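Local coordinates for inclusion membrane protein A (Chlamydia trachomatis, PDB 6E7E) that probably mediates the homotypic fusion of chlamydial inclusions as a SNARE-like inclusion membrane protein, of which this chain is the soluble domain, at residues A3-H6 and L7-D10; L33-S36 and K37-T41; S77-E80 and M81-L84; R101-I104 and R105-T108; T133-D136 and S137-E141. The protein carries 2 engineered substitutions. All coordinates share one frame; numbering follows the deposited sequence.

Contact 1. Residues A3-H6 and L7-D10; sequences ANLH and LYQD
The carbonyl oxygen His-6 O is held from two directions: Asp-10 N donates to it at 2.9 Å, and a water adds a weak second bond. The same water gives a hydrogen to Gln-9 OE1 at 3.2 Å and donates weakly to His-6 ND1, so it links imidazole, amide and backbone on the outer side of the turn. His-6 and Gln-9 run alongside each other. The amide oxygen Gln-9 OE1 stands over one face of the imidazole near its rim, with the two planes 67° apart; it meets the ring through the water more than by direct touch, since Gln-9 OE1 and His-6 ND1 are 4.1 Å apart. Polar groups suit this flank, where a water can join them. At its nitrogen end the Gln-9 amide lies against Leu-5, with NE2 3.9 Å from Leu-5 CD1. Leu-5 CG stands anti to its own backbone N (chi1 177°), and from there the methyl CD1 also comes within 4.3 Å of Tyr-8 CD2, a loose apolar touch. The backbone starts here in regular alpha-helical fashion: Ala-3, at the N-cap, accepts from Leu-7 N, and the bond from Tyr-8 N to Asn-4 O measures 2.8 Å. This N-terminal end of helix 4-38 sends its faces to different neighbours. Leu-7 is buried against Gln-87 and Ile-90 of helix 87-107, as befits a branched apolar residue, Asp-10 OD1 forms a salt bridge with Arg-13, and Tyr-8 stacks its ring on Tyr-74, beyond the end of helix 65-73.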
loop_
_atom_site.group_PDB
_atom_site.type_symbol
_atom_site.label_atom_id
_atom_site.label_comp_id
_atom_site.label_asym_id
_atom_site.label_seq_id
_atom_site.Cartn_x
_atom_site.Cartn_y
_atom_site.Cartn_z
ATOM N N ALA A 3 -2.191 -26.263 1.874
ATOM C CA ALA A 3 -3.461 -26.430 1.137
ATOM C C ALA A 3 -3.921 -25.070 0.614
ATOM O O ALA A 3 -3.840 -24.029 1.328
ATOM C CB ALA A 3 -4.500 -27.071 2.024
ATOM N N ASN A 4 -4.505 -25.078 -0.561
ATOM C CA ASN A 4 -4.951 -23.833 -1.191
ATOM C C ASN A 4 -6.059 -23.191 -0.378
ATOM O O ASN A 4 -6.091 -21.972 -0.372
ATOM C CB ASN A 4 -5.362 -24.023 -2.650
ATOM C CG ASN A 4 -4.157 -24.209 -3.536
ATOM O OD1 ASN A 4 -3.176 -23.472 -3.427
ATOM N ND2 ASN A 4 -4.230 -25.177 -4.426
ATOM N N LEU A 5 -6.901 -23.938 0.310
ATOM C CA LEU A 5 -7.970 -23.294 1.099
ATOM C C LEU A 5 -7.320 -22.437 2.195
ATOM O O LEU A 5 -7.784 -21.331 2.472
ATOM C CB LEU A 5 -8.884 -24.346 1.697
ATOM C CG LEU A 5 -9.983 -23.785 2.589
ATOM C CD1 LEU A 5 -10.829 -22.740 1.882
ATOM C CD2 LEU A 5 -10.871 -24.899 3.086
ATOM N N HIS A 6 -6.257 -22.929 2.824
ATOM C CA HIS A 6 -5.556 -22.174 3.889
ATOM C C HIS A 6 -4.844 -20.966 3.306
ATOM O O HIS A 6 -4.850 -19.892 3.936
ATOM C CB HIS A 6 -4.599 -23.054 4.690
ATOM C CG HIS A 6 -5.327 -23.975 5.595
ATOM N ND1 HIS A 6 -5.484 -23.711 6.946
ATOM C CD2 HIS A 6 -5.985 -25.122 5.338
ATOM C CE1 HIS A 6 -6.211 -24.670 7.486
ATOM N NE2 HIS A 6 -6.526 -25.555 6.518
ATOM N N LEU A 7 -4.258 -21.103 2.146
ATOM C CA LEU A 7 -3.629 -19.938 1.500
ATOM C C LEU A 7 -4.694 -18.925 1.102
ATOM O O LEU A 7 -4.435 -17.715 1.226
ATOM C CB LEU A 7 -2.814 -20.387 0.291
ATOM C CG LEU A 7 -1.596 -21.238 0.629
ATOM C CD1 LEU A 7 -0.855 -21.632 -0.619
ATOM C CD2 LEU A 7 -0.645 -20.504 1.567
ATOM N N TYR A 8 -5.869 -19.373 0.659
ATOM C CA TYR A 8 -6.994 -18.445 0.391
ATOM C C TYR A 8 -7.361 -17.680 1.664
ATOM O O TYR A 8 -7.541 -16.457 1.617
ATOM C CB TYR A 8 -8.177 -19.221 -0.181
ATOM C CG TYR A 8 -9.470 -18.463 -0.187
ATOM C CD1 TYR A 8 -9.729 -17.498 -1.143
ATOM C CD2 TYR A 8 -10.397 -18.640 0.824
ATOM C CE1 TYR A 8 -10.904 -16.761 -1.125
ATOM C CE2 TYR A 8 -11.568 -17.905 0.856
ATOM C CZ TYR A 8 -11.825 -16.958 -0.117
ATOM O OH TYR A 8 -12.980 -16.231 -0.111
ATOM N N GLN A 9 -7.462 -18.369 2.785
ATOM C CA GLN A 9 -7.819 -17.696 4.056
ATOM C C GLN A 9 -6.711 -16.722 4.466
ATOM O O GLN A 9 -7.027 -15.620 4.970
ATOM C CB GLN A 9 -8.096 -18.729 5.124
ATOM C CG GLN A 9 -9.375 -19.478 4.860
ATOM C CD GLN A 9 -9.537 -20.743 5.657
ATOM O OE1 GLN A 9 -8.648 -21.244 6.367
ATOM N NE2 GLN A 9 -10.731 -21.258 5.540
ATOM N N ASP A 10 -5.448 -17.070 4.264
ATOM C CA ASP A 10 -4.332 -16.134 4.566
ATOM C C ASP A 10 -4.440 -14.904 3.683
ATOM O O ASP A 10 -4.281 -13.789 4.152
ATOM C CB ASP A 10 -2.988 -16.810 4.305
ATOM C CG ASP A 10 -2.576 -17.866 5.287
ATOM O OD1 ASP A 10 -3.130 -17.870 6.378
ATOM O OD2 ASP A 10 -1.711 -18.689 4.902
HETATM O O HOH W 1 -5.743 -20.256 7.120
#

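Contact 2. Residues L33-S36 and K37-T41; sequences LHLS and KEFAT
Towards its C-terminal end helix 4-38 keeps its alpha-helical bonds, Glu-38 N to His-34 O at 2.9 Å and Phe-39 N to Leu-35 O at a more bent 142°; one residue on, Ala-40 N does not bond to Ser-36 O and makes only a weak bond to Lys-37 O. Leu-35 and Phe-39, one turn apart and both buried, form the apolar side. Methyl CD1 of Leu-35 meets the ring at Phe-39 CE1, 3.7 Å away, and the carbonyl Leu-35 O lies in the plane of that ring at its edge, beside Phe-39 CD1. Large apolar groups suit the place because other helices enclose the end of this one: Leu-35 and Phe-39 both lean on helix 44-57 and helix 110-119, while Ser-36 O takes a hydrogen bond from Ser-47 OG across the turn to the next helix. Ser-36, buried toward Ser-50, has a hydroxyl OG that takes a hydrogen from a water at 2.8 Å, and that water accepts from Lys-37 NZ at 2.9 Å. Lys-37 bends at chi2 (-51°), and this curls its ammonium back along the helix toward that water. Glu-38 folds over the preceding turn, its CG 3.2 Å from His-34 O and its OE2 3.6 Å from His-34 CB. There the carboxylate is held from outside the turn by Arg-115, whose NE forms a salt bridge with Glu-38 OE1.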
loop_
_atom_site.group_PDB
_atom_site.type_symbol
_atom_site.label_atom_id
_atom_site.label_comp_id
_atom_site.label_asym_id
_atom_site.label_seq_id
_atom_site.Cartn_x
_atom_site.Cartn_y
_atom_site.Cartn_z
ATOM N N LEU A 33 -1.577 16.820 1.872
ATOM C CA LEU A 33 -1.931 17.857 0.884
ATOM C C LEU A 33 -2.272 19.152 1.619
ATOM O O LEU A 33 -1.781 20.224 1.278
ATOM C CB LEU A 33 -3.114 17.408 0.039
ATOM C CG LEU A 33 -3.567 18.422 -1.001
ATOM C CD1 LEU A 33 -2.454 18.722 -1.993
ATOM C CD2 LEU A 33 -4.773 17.859 -1.727
ATOM N N HIS A 34 -3.121 19.062 2.628
ATOM C CA HIS A 34 -3.436 20.241 3.464
ATOM C C HIS A 34 -2.149 20.860 4.006
ATOM O O HIS A 34 -1.955 22.058 3.894
ATOM C CB HIS A 34 -4.362 19.855 4.611
ATOM C CG HIS A 34 -5.816 19.837 4.283
ATOM N ND1 HIS A 34 -6.577 18.796 3.770
ATOM C CD2 HIS A 34 -6.683 20.847 4.487
ATOM C CE1 HIS A 34 -7.840 19.213 3.708
ATOM N NE2 HIS A 34 -7.910 20.456 4.111
ATOM N N LEU A 35 -1.308 20.054 4.631
ATOM C CA LEU A 35 -0.090 20.556 5.292
ATOM C C LEU A 35 0.802 21.245 4.262
ATOM O O LEU A 35 1.402 22.280 4.554
ATOM C CB LEU A 35 0.627 19.411 6.006
ATOM C CG LEU A 35 1.609 19.827 7.091
ATOM C CD1 LEU A 35 0.869 20.346 8.306
ATOM C CD2 LEU A 35 2.477 18.626 7.471
ATOM N N SER A 36 0.916 20.657 3.088
ATOM C CA SER A 36 1.763 21.199 2.024
ATOM C C SER A 36 1.326 22.632 1.688
ATOM O O SER A 36 2.167 23.511 1.544
ATOM C CB SER A 36 1.787 20.292 0.829
ATOM O OG SER A 36 2.614 20.835 -0.147
ATOM N N LYS A 37 0.030 22.850 1.574
ATOM C CA LYS A 37 -0.486 24.178 1.194
ATOM C C LYS A 37 -0.403 25.130 2.380
ATOM O O LYS A 37 -0.051 26.289 2.193
ATOM C CB LYS A 37 -1.924 24.055 0.721
ATOM C CG LYS A 37 -2.085 23.188 -0.504
ATOM C CD LYS A 37 -1.172 23.555 -1.643
ATOM C CE LYS A 37 -1.427 22.753 -2.893
ATOM N NZ LYS A 37 -0.307 22.852 -3.848
ATOM N N GLU A 38 -0.699 24.655 3.571
ATOM C CA GLU A 38 -0.661 25.495 4.784
ATOM C C GLU A 38 0.739 26.077 4.974
ATOM O O GLU A 38 0.842 27.197 5.445
ATOM C CB GLU A 38 -1.021 24.654 6.002
ATOM C CG GLU A 38 -2.480 24.305 6.139
ATOM C CD GLU A 38 -2.689 23.234 7.192
ATOM O OE1 GLU A 38 -1.876 23.230 8.173
ATOM O OE2 GLU A 38 -3.660 22.436 7.048
ATOM N N PHE A 39 1.769 25.301 4.668
ATOM C CA PHE A 39 3.173 25.639 4.971
ATOM C C PHE A 39 3.952 26.111 3.753
ATOM O O PHE A 39 5.134 26.408 3.868
ATOM C CB PHE A 39 3.858 24.500 5.713
ATOM C CG PHE A 39 3.457 24.455 7.160
ATOM C CD1 PHE A 39 2.320 23.782 7.582
ATOM C CD2 PHE A 39 4.203 25.143 8.101
ATOM C CE1 PHE A 39 1.920 23.822 8.905
ATOM C CE2 PHE A 39 3.804 25.162 9.423
ATOM C CZ PHE A 39 2.666 24.508 9.823
ATOM N N ALA A 40 3.299 26.267 2.620
ATOM C CA ALA A 40 4.003 26.612 1.372
ATOM C C ALA A 40 4.803 27.900 1.565
ATOM O O ALA A 40 5.896 27.980 1.010
ATOM C CB ALA A 40 3.027 26.736 0.244
ATOM N N THR A 41 4.287 28.888 2.298
ATOM C CA THR A 41 4.986 30.189 2.435
ATOM C C THR A 41 5.751 30.304 3.752
ATOM O O THR A 41 6.380 31.342 3.925
ATOM C CB THR A 41 4.001 31.350 2.297
ATOM O OG1 THR A 41 3.016 31.257 3.324
ATOM C CG2 THR A 41 3.326 31.383 0.949
HETATM O O HOH W 2 1.459 20.906 -2.644
#

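Contact 3. Residues S77-E80 and M81-L84; sequences STEE and MRKL
A threonine N-cap opens the short, weakly bonded helix at about 79-82: Thr-78 OG1 accepts from Met-81 N at 3.0 Å and a nearly straight 168°. Its hydroxyl sits between the backbone N and the carbonyl carbon (chi1 72°), the position from which it can turn toward an amide of the first turn that has no helical carbonyl four residues earlier to bond to. Glu-163 OE2 shares the hydroxyl from outside. Arg-82 then folds back over the start of the turn, bent at chi3 (-60°), and its NH1 binds Ser-77 OG at 2.9 Å with that oxygen in the guanidinium plane. One face of the guanidinium rests on Thr-78 O and Glu-79 CA, so a long, flat, polar group closes over the cap, and the short serine brings its hydroxyl to the guanidinium edge. Ser-77 OG is also bonded to Tyr-74 O. Across the turn, Glu-80 and Lys-83 form a salt bridge, with Lys-83 NZ 2.9 Å from Glu-80 OE1 on the syn side of the carboxylate; both are exposed, which suits a charged pair. The backbone is already tightening there: Lys-83 N binds Glu-80 O at 3.1 Å and only weakly reaches Glu-79 O. Met-81, a buried unbranched apolar chain, lies among Gln-159 and Arg-160 of helix 125-165 and Glu-73 of helix 65-73, while Leu-84 touches the same two helices at Gln-155 and Leu-70.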
loop_
_atom_site.group_PDB
_atom_site.type_symbol
_atom_site.label_atom_id
_atom_site.label_comp_id
_atom_site.label_asym_id
_atom_site.label_seq_id
_atom_site.Cartn_x
_atom_site.Cartn_y
_atom_site.Cartn_z
ATOM N N SER A 77 -12.756 -21.383 -9.106
ATOM C CA SER A 77 -11.411 -21.475 -9.736
ATOM C C SER A 77 -11.162 -22.845 -10.372
ATOM O O SER A 77 -11.755 -23.858 -9.935
ATOM C CB SER A 77 -10.320 -21.203 -8.743
ATOM O OG SER A 77 -10.314 -22.138 -7.677
ATOM N N THR A 78 -10.294 -22.861 -11.383
ATOM C CA THR A 78 -9.644 -24.088 -11.868
ATOM C C THR A 78 -8.421 -24.490 -11.047
ATOM O O THR A 78 -7.814 -23.653 -10.380
ATOM C CB THR A 78 -9.207 -23.945 -13.330
ATOM O OG1 THR A 78 -8.087 -23.054 -13.393
ATOM C CG2 THR A 78 -10.353 -23.539 -14.236
ATOM N N GLU A 79 -7.975 -25.729 -11.209
ATOM C CA GLU A 79 -6.720 -26.190 -10.571
ATOM C C GLU A 79 -5.525 -25.373 -11.090
ATOM O O GLU A 79 -4.614 -25.007 -10.333
ATOM C CB GLU A 79 -6.575 -27.685 -10.829
ATOM C CG GLU A 79 -5.622 -28.366 -9.891
ATOM C CD GLU A 79 -5.723 -29.875 -9.749
ATOM O OE1 GLU A 79 -6.732 -30.541 -10.229
ATOM O OE2 GLU A 79 -4.771 -30.401 -9.147
ATOM N N GLU A 80 -5.535 -25.032 -12.362
ATOM C CA GLU A 80 -4.408 -24.270 -12.938
ATOM C C GLU A 80 -4.336 -22.863 -12.324
ATOM O O GLU A 80 -3.245 -22.379 -12.002
ATOM C CB GLU A 80 -4.580 -24.173 -14.446
ATOM C CG GLU A 80 -3.364 -23.596 -15.106
ATOM C CD GLU A 80 -2.114 -24.461 -15.063
ATOM O OE1 GLU A 80 -2.234 -25.679 -14.775
ATOM O OE2 GLU A 80 -1.028 -23.905 -15.279
ATOM N N MET A 81 -5.475 -22.208 -12.226
ATOM C CA MET A 81 -5.507 -20.871 -11.618
ATOM C C MET A 81 -5.002 -20.942 -10.176
ATOM O O MET A 81 -4.310 -20.019 -9.732
ATOM C CB MET A 81 -6.930 -20.328 -11.681
ATOM C CG MET A 81 -7.045 -18.925 -11.164
ATOM S SD MET A 81 -6.287 -17.652 -12.207
ATOM C CE MET A 81 -7.565 -17.508 -13.458
ATOM N N ARG A 82 -5.364 -21.989 -9.456
ATOM C CA ARG A 82 -4.968 -22.078 -8.040
ATOM C C ARG A 82 -3.459 -22.270 -7.874
ATOM O O ARG A 82 -2.967 -22.024 -6.761
ATOM C CB ARG A 82 -5.751 -23.177 -7.324
ATOM C CG ARG A 82 -7.216 -22.814 -7.111
ATOM C CD ARG A 82 -7.907 -23.753 -6.175
ATOM N NE ARG A 82 -7.920 -25.125 -6.622
ATOM C CZ ARG A 82 -8.867 -25.675 -7.377
ATOM N NH1 ARG A 82 -9.913 -24.977 -7.792
ATOM N NH2 ARG A 82 -8.800 -26.961 -7.634
ATOM N N LYS A 83 -2.706 -22.577 -8.922
ATOM C CA LYS A 83 -1.232 -22.565 -8.797
ATOM C C LYS A 83 -0.724 -21.161 -8.448
ATOM O O LYS A 83 0.389 -21.049 -7.957
ATOM C CB LYS A 83 -0.583 -23.102 -10.059
ATOM C CG LYS A 83 -0.945 -24.547 -10.335
ATOM C CD LYS A 83 -0.310 -25.104 -11.565
ATOM C CE LYS A 83 -0.824 -26.493 -11.888
ATOM N NZ LYS A 83 -0.224 -27.023 -13.135
ATOM N N LEU A 84 -1.484 -20.119 -8.747
ATOM C CA LEU A 84 -1.045 -18.734 -8.444
ATOM C C LEU A 84 -1.153 -18.427 -6.954
ATOM O O LEU A 84 -0.628 -17.384 -6.539
ATOM C CB LEU A 84 -1.828 -17.744 -9.291
ATOM C CG LEU A 84 -1.561 -17.873 -10.788
ATOM C CD1 LEU A 84 -2.403 -16.907 -11.585
ATOM C CD2 LEU A 84 -0.091 -17.681 -11.153
#

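Contact 4. Residues R101-I104 and R105-T108; sequences REEI and RFLT
Glu-102 and Arg-105 form a side-on salt bridge, with one nitrogen to each carboxylate oxygen. Arg-105 NH2 is 2.9 Å from Glu-102 OE1 and Arg-105 NE 3.0 Å from Glu-102 OE2, both oxygens being met on the syn side with the carboxylate and guanidinium planes 27° apart. Glu-102 curls at chi2 (-69°) and Arg-105 at chi3, bends that bring the two charged ends together on the exposed flank. Next to them Phe-106 lays one ring face over the carbonyl, Glu-102 O standing 3.3 Å above the ring centre while it also accepts from Phe-106 N. Spacings of three and four residues are what an alpha-helix offers, and this is near the C-terminal end of helix 87-107. There Ile-104 O receives both Thr-108 N at 2.9 Å and Thr-108 OG1 at 2.7 Å, the hydroxyl coming from above the carbonyl plane; the threonine thus adds a second donor to a carbonyl that already has its helical one. Farther out, buried Ile-104 and Leu-107 lean on Leu-25 and Phe-32 of helix 4-38. Glu-103, also buried, sends OE2 to Ser-137 OG, and Arg-101 is tied to Glu-20 by a salt bridge.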
loop_
_atom_site.group_PDB
_atom_site.type_symbol
_atom_site.label_atom_id
_atom_site.label_comp_id
_atom_site.label_asym_id
_atom_site.label_seq_id
_atom_site.Cartn_x
_atom_site.Cartn_y
_atom_site.Cartn_z
ATOM N N ARG A 101 1.619 -1.145 8.020
ATOM C CA ARG A 101 0.847 -0.767 9.210
ATOM C C ARG A 101 1.753 -0.003 10.166
ATOM O O ARG A 101 1.282 0.961 10.785
ATOM C CB ARG A 101 0.291 -2.019 9.873
ATOM C CG ARG A 101 -1.004 -2.555 9.301
ATOM C CD ARG A 101 -1.697 -3.480 10.279
ATOM N NE ARG A 101 -2.864 -4.170 9.733
ATOM C CZ ARG A 101 -4.085 -3.644 9.605
ATOM N NH1 ARG A 101 -4.317 -2.387 9.944
ATOM N NH2 ARG A 101 -5.079 -4.393 9.171
ATOM N N GLU A 102 2.981 -0.442 10.342
ATOM C CA GLU A 102 3.886 0.266 11.275
ATOM C C GLU A 102 4.245 1.646 10.726
ATOM O O GLU A 102 4.320 2.599 11.529
ATOM C CB GLU A 102 5.115 -0.576 11.572
ATOM C CG GLU A 102 4.820 -1.753 12.481
ATOM C CD GLU A 102 4.494 -1.298 13.887
ATOM O OE1 GLU A 102 5.440 -0.977 14.623
ATOM O OE2 GLU A 102 3.302 -1.166 14.212
ATOM N N GLU A 103 4.456 1.799 9.419
ATOM C CA GLU A 103 4.711 3.148 8.861
ATOM C C GLU A 103 3.527 4.053 9.175
ATOM O O GLU A 103 3.731 5.213 9.560
ATOM C CB GLU A 103 4.944 3.106 7.365
ATOM C CG GLU A 103 6.216 2.397 6.940
ATOM C CD GLU A 103 7.530 2.934 7.494
ATOM O OE1 GLU A 103 7.614 4.119 7.848
ATOM O OE2 GLU A 103 8.502 2.163 7.517
ATOM N N ILE A 104 2.316 3.567 9.012
ATOM C CA ILE A 104 1.108 4.374 9.339
ATOM C C ILE A 104 1.144 4.756 10.809
ATOM O O ILE A 104 0.846 5.894 11.148
ATOM C CB ILE A 104 -0.185 3.613 8.992
ATOM C CG1 ILE A 104 -0.350 3.534 7.479
ATOM C CG2 ILE A 104 -1.404 4.245 9.659
ATOM C CD1 ILE A 104 -1.375 2.506 7.059
ATOM N N ARG A 105 1.465 3.818 11.670
ATOM C CA ARG A 105 1.488 4.103 13.111
ATOM C C ARG A 105 2.427 5.278 13.369
ATOM O O ARG A 105 2.095 6.182 14.157
ATOM C CB ARG A 105 1.879 2.851 13.891
ATOM C CG ARG A 105 1.655 3.009 15.381
ATOM C CD ARG A 105 1.826 1.728 16.157
ATOM N NE ARG A 105 3.194 1.225 16.098
ATOM C CZ ARG A 105 4.191 1.579 16.915
ATOM N NH1 ARG A 105 4.003 2.476 17.866
ATOM N NH2 ARG A 105 5.384 1.031 16.765
ATOM N N PHE A 106 3.615 5.277 12.799
ATOM C CA PHE A 106 4.591 6.365 13.041
ATOM C C PHE A 106 4.149 7.669 12.404
ATOM O O PHE A 106 4.411 8.756 12.916
ATOM C CB PHE A 106 5.941 6.094 12.378
ATOM C CG PHE A 106 6.593 4.768 12.675
ATOM C CD1 PHE A 106 6.498 4.212 13.940
ATOM C CD2 PHE A 106 7.330 4.087 11.705
ATOM C CE1 PHE A 106 7.112 3.004 14.236
ATOM C CE2 PHE A 106 7.939 2.875 11.998
ATOM C CZ PHE A 106 7.826 2.332 13.264
ATOM N N LEU A 107 3.531 7.599 11.239
ATOM C CA LEU A 107 3.188 8.816 10.486
ATOM C C LEU A 107 1.964 9.492 11.092
ATOM O O LEU A 107 1.845 10.706 10.945
ATOM C CB LEU A 107 2.930 8.414 9.042
ATOM C CG LEU A 107 2.736 9.551 8.050
ATOM C CD1 LEU A 107 3.927 10.503 8.025
ATOM C CD2 LEU A 107 2.517 8.970 6.666
ATOM N N THR A 108 1.060 8.729 11.686
ATOM C CA THR A 108 -0.274 9.258 12.057
ATOM C C THR A 108 -0.215 10.559 12.848
ATOM O O THR A 108 -0.955 11.470 12.511
ATOM C CB THR A 108 -1.066 8.175 12.778
ATOM O OG1 THR A 108 -1.422 7.152 11.851
ATOM C CG2 THR A 108 -2.361 8.695 13.342
#

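Contact 5. Residues T133-D136 and S137-E141; sequences TIRD and SLRDE
Arg-135 and Arg-139, one turn apart, run side by side with their guanidinium planes only 8° from parallel, and methylene Arg-135 CD lies over one face of the Arg-139 guanidinium near its rim. Arg-135 NE and Arg-139 NH1 approach to 3.5 Å, a closeness that nearby carboxylates probably make tolerable. One of these is Asp-136, next in the chain: Arg-135 grips its OD1 with NE and NH2, each at 3.0 Å and both from the same face of the carboxylate, while Arg-139 NH1 stays 4.4 Å from Asp-136 OD1, beyond salt-bridge range. Arg-135 is bent at chi3 (65°), which swings its head across to that oxygen. A short aspartate holds its carboxylate close to the helix, where the bent Arg-135 chain meets it. Its backbone has partners too: Asp-136 O receives Asp-140 N at 3.1 Å and a water at 2.8 Å, and the same water donates to Asp-140 OD1. Ser-137 is small enough to sit at a helix interface; its CB packs on Thr-133 O, which accepts from Ser-137 N at 3.1 Å. Around this part of helix 125-165, Arg-135 NH1 makes a salt bridge with Asp-52 of helix 44-57, which also meets Leu-138 at Leu-57, while Ile-134 and Leu-138 pack against helix 87-107 at Phe-106 and Leu-100.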
loop_
_atom_site.group_PDB
_atom_site.type_symbol
_atom_site.label_atom_id
_atom_site.label_comp_id
_atom_site.label_asym_id
_atom_site.label_seq_id
_atom_site.Cartn_x
_atom_site.Cartn_y
_atom_site.Cartn_z
ATOM N N THR A 133 12.372 10.597 6.350
ATOM C CA THR A 133 12.781 9.198 6.602
ATOM C C THR A 133 11.584 8.271 6.384
ATOM O O THR A 133 11.744 7.194 5.753
ATOM C CB THR A 133 13.381 9.118 8.008
ATOM O OG1 THR A 133 14.481 10.025 8.119
ATOM C CG2 THR A 133 13.840 7.723 8.353
ATOM N N ILE A 134 10.431 8.616 6.906
ATOM C CA ILE A 134 9.220 7.795 6.697
ATOM C C ILE A 134 8.840 7.784 5.221
ATOM O O ILE A 134 8.475 6.728 4.696
ATOM C CB ILE A 134 8.063 8.284 7.578
ATOM C CG1 ILE A 134 8.419 8.095 9.049
ATOM C CG2 ILE A 134 6.781 7.564 7.196
ATOM C CD1 ILE A 134 7.514 8.859 9.961
ATOM N N ARG A 135 8.893 8.926 4.540
ATOM C CA ARG A 135 8.608 8.962 3.095
ATOM C C ARG A 135 9.492 7.950 2.378
ATOM O O ARG A 135 8.982 7.183 1.534
ATOM C CB ARG A 135 8.874 10.369 2.581
ATOM C CG ARG A 135 8.821 10.522 1.066
ATOM C CD ARG A 135 9.644 11.719 0.599
ATOM N NE ARG A 135 11.072 11.577 0.850
ATOM C CZ ARG A 135 11.964 12.567 0.898
ATOM N NH1 ARG A 135 11.624 13.804 0.566
ATOM N NH2 ARG A 135 13.213 12.317 1.236
ATOM N N ASP A 136 10.775 7.947 2.679
ATOM C CA ASP A 136 11.700 7.021 1.985
ATOM C C ASP A 136 11.343 5.560 2.276
ATOM O O ASP A 136 11.341 4.727 1.362
ATOM C CB ASP A 136 13.134 7.300 2.397
ATOM C CG ASP A 136 13.701 8.632 1.966
ATOM O OD1 ASP A 136 13.044 9.326 1.153
ATOM O OD2 ASP A 136 14.799 8.952 2.464
ATOM N N SER A 137 10.993 5.255 3.516
ATOM C CA SER A 137 10.632 3.890 3.912
ATOM C C SER A 137 9.345 3.463 3.211
ATOM O O SER A 137 9.265 2.340 2.683
ATOM C CB SER A 137 10.508 3.828 5.392
ATOM O OG SER A 137 10.233 2.506 5.768
ATOM N N LEU A 138 8.452 4.322 3.171
ATOM C CA LEU A 138 7.138 4.050 2.583
ATOM C C LEU A 138 7.250 3.838 1.081
ATOM O O LEU A 138 6.608 2.939 0.546
ATOM C CB LEU A 138 6.227 5.224 2.888
ATOM C CG LEU A 138 4.832 5.152 2.294
ATOM C CD1 LEU A 138 4.122 3.965 2.882
ATOM C CD2 LEU A 138 4.015 6.400 2.601
ATOM N N ARG A 139 8.052 4.674 0.391
ATOM C CA ARG A 139 8.318 4.486 -1.045
ATOM C C ARG A 139 8.901 3.094 -1.256
ATOM O O ARG A 139 8.499 2.409 -2.213
ATOM C CB ARG A 139 9.280 5.556 -1.546
ATOM C CG ARG A 139 8.612 6.879 -1.847
ATOM C CD ARG A 139 9.638 7.894 -2.242
ATOM N NE ARG A 139 9.023 9.079 -2.810
ATOM C CZ ARG A 139 9.632 10.242 -2.916
ATOM N NH1 ARG A 139 10.869 10.385 -2.480
ATOM N NH2 ARG A 139 9.000 11.274 -3.440
ATOM N N ASP A 140 9.862 2.693 -0.449
ATOM C CA ASP A 140 10.515 1.370 -0.588
ATOM C C ASP A 140 9.439 0.278 -0.448
ATOM O O ASP A 140 9.386 -0.665 -1.223
ATOM C CB ASP A 140 11.672 1.215 0.407
ATOM C CG ASP A 140 12.948 1.955 0.025
ATOM O OD1 ASP A 140 13.032 2.436 -1.125
ATOM O OD2 ASP A 140 13.843 2.064 0.892
ATOM N N GLU A 141 8.626 0.371 0.596
ATOM C CA GLU A 141 7.628 -0.694 0.850
ATOM C C GLU A 141 6.609 -0.737 -0.294
ATOM O O GLU A 141 6.181 -1.844 -0.703
ATOM C CB GLU A 141 6.936 -0.422 2.173
ATOM C CG GLU A 141 7.801 -0.623 3.396
ATOM C CD GLU A 141 8.278 -2.043 3.648
ATOM O OE1 GLU A 141 7.693 -2.981 3.119
ATOM O OE2 GLU A 141 9.235 -2.175 4.402
HETATM O O HOH W 3 13.333 5.026 -0.561
#

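In the fold
Every contact is a local turn of the elongated all-helical soluble domain, and they follow in series along the chain. Contacts 1 and 2 sit near the two ends of helix 4-38, with centres about 45 Å apart on opposite sides of the chain's centre. Contact 3, on helix 79-82, is back beside contact 1, about 12 Å between centres, where Asn-4 touches Arg-82. Contacts 4 and 5 lie nearer the middle, their centres about 11 Å apart, on helices 87-107 and 125-165, which pack there through Ile-134 against Phe-106 and Leu-107. The chain thus runs out and back more than once, making an elongated helical bundle within a single chain.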